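PDB 3ZLE: apical membrane antigen 1-like protein, soluble form from Toxoplasma gondii, which probably takes part in host cell invasion as an apical membrane antigen 1 paralog of the moving junction, seen here as its ectodomain. Local coordinates for residues F261-P264 with L265-S268. Numbering follows the deposited sequence.
Sequences FANP and LVAS
N263, the first residue to leave helical geometry after helix 253-262, reaches both L265 and V266 with its side chain. CB starts the turn back: chi1 of 93°, well past a staggered value, swings the amide across the backbone of the next residues. N263 CG then lies 3.7 Å from V266 N. Beyond it, OD1 accepts the amide of L265, with L265 N to N263 OD1 at 2.9 Å; the bond is bent, 140° at the hydrogen, and the donor stands above the carbonyl plane. On the other branch, N263 ND2 comes within 3.7 Å of V266 CB, and it donates to V260 O and to A301 O; with the OD1 bond, these hold the amide's rotation. Sequence spacing identifies the OD1 bond as an Asx turn, superimposed on a type I beta turn from N263 to V266. The latter is closed by V266 N and N263 O, 2.9 Å apart and nearly straight at 167°. This Asx-Pro turn (N263-P264) leads out of the helix that follows strand 246-249, and into the loop toward strand 303-308, in what is probably a PAN-like module. At V266 the first torsion sets CG1 between the backbone N and the carbonyl carbon, and V266 CG1 lies 3.2 Å from N263 O and 3.6 Å from F261 O. One water donates to P264 O and V266 O, bridging two carbonyls of the bend.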
loop_
_atom_site.group_PDB
_atom_site.type_symbol
_atom_site.label_atom_id
_atom_site.label_comp_id
_atom_site.label_asym_id
_atom_site.label_seq_id
_atom_site.Cartn_x
_atom_site.Cartn_y
_atom_site.Cartn_z
ATOM N N PHE A 261 6.928 -3.854 2.206
ATOM C CA PHE A 261 6.555 -2.536 1.746
ATOM C C PHE A 261 7.822 -1.735 1.443
ATOM O O PHE A 261 7.875 -0.972 0.477
ATOM C CB PHE A 261 5.726 -1.799 2.842
ATOM C CG PHE A 261 5.451 -0.354 2.512
ATOM C CD1 PHE A 261 4.511 -0.007 1.520
ATOM C CD2 PHE A 261 6.223 0.643 3.069
ATOM C CE1 PHE A 261 4.249 1.296 1.225
ATOM C CE2 PHE A 261 5.961 1.980 2.767
ATOM C CZ PHE A 261 5.017 2.290 1.799
ATOM N N ALA A 262 8.840 -1.909 2.273
ATOM C CA ALA A 262 10.067 -1.090 2.143
ATOM C C ALA A 262 11.118 -1.696 1.222
ATOM O O ALA A 262 12.150 -1.103 1.014
ATOM C CB ALA A 262 10.675 -0.811 3.514
ATOM N N ASN A 263 10.873 -2.888 0.702
ATOM C CA ASN A 263 11.932 -3.624 -0.015
ATOM C C ASN A 263 12.343 -2.992 -1.334
ATOM O O ASN A 263 11.500 -2.447 -2.063
ATOM C CB ASN A 263 11.567 -5.088 -0.208
ATOM C CG ASN A 263 10.887 -5.353 -1.533
ATOM O OD1 ASN A 263 11.552 -5.584 -2.539
ATOM N ND2 ASN A 263 9.564 -5.492 -1.503
ATOM N N PRO A 264 13.653 -3.055 -1.657
ATOM C CA PRO A 264 14.189 -2.217 -2.724
ATOM C C PRO A 264 13.557 -2.519 -4.092
ATOM O O PRO A 264 13.635 -1.678 -5.012
ATOM C CB PRO A 264 15.693 -2.539 -2.715
ATOM C CG PRO A 264 15.808 -3.865 -2.008
ATOM C CD PRO A 264 14.683 -3.887 -1.016
ATOM N N LEU A 265 12.896 -3.672 -4.217
ATOM C CA LEU A 265 12.218 -4.032 -5.486
ATOM C C LEU A 265 10.700 -3.894 -5.501
ATOM O O LEU A 265 10.064 -4.383 -6.401
ATOM C CB LEU A 265 12.574 -5.451 -5.914
ATOM C CG LEU A 265 13.991 -5.722 -6.429
ATOM C CD1 LEU A 265 14.221 -7.193 -6.705
ATOM C CD2 LEU A 265 14.357 -4.885 -7.627
ATOM N N VAL A 266 10.106 -3.273 -4.495
ATOM C CA VAL A 266 8.653 -3.143 -4.472
ATOM C C VAL A 266 8.228 -2.242 -5.626
ATOM O O VAL A 266 8.977 -1.336 -5.998
ATOM C CB VAL A 266 8.191 -2.524 -3.133
ATOM C CG1 VAL A 266 8.759 -1.100 -2.982
ATOM C CG2 VAL A 266 6.670 -2.513 -3.050
ATOM N N ALA A 267 7.045 -2.468 -6.203
ATOM C CA ALA A 267 6.533 -1.526 -7.215
ATOM C C ALA A 267 6.656 -0.109 -6.670
ATOM O O ALA A 267 6.139 0.192 -5.607
ATOM C CB ALA A 267 5.071 -1.819 -7.563
ATOM N N SER A 268 7.353 0.753 -7.402
ATOM C CA SER A 268 7.576 2.096 -6.959
ATOM C C SER A 268 7.820 2.993 -8.165
ATOM O O SER A 268 8.419 2.564 -9.157
ATOM C CB SER A 268 8.772 2.151 -5.994
ATOM O OG SER A 268 8.870 3.427 -5.418
HETATM O O HOH W 1 11.427 -0.176 -5.470
#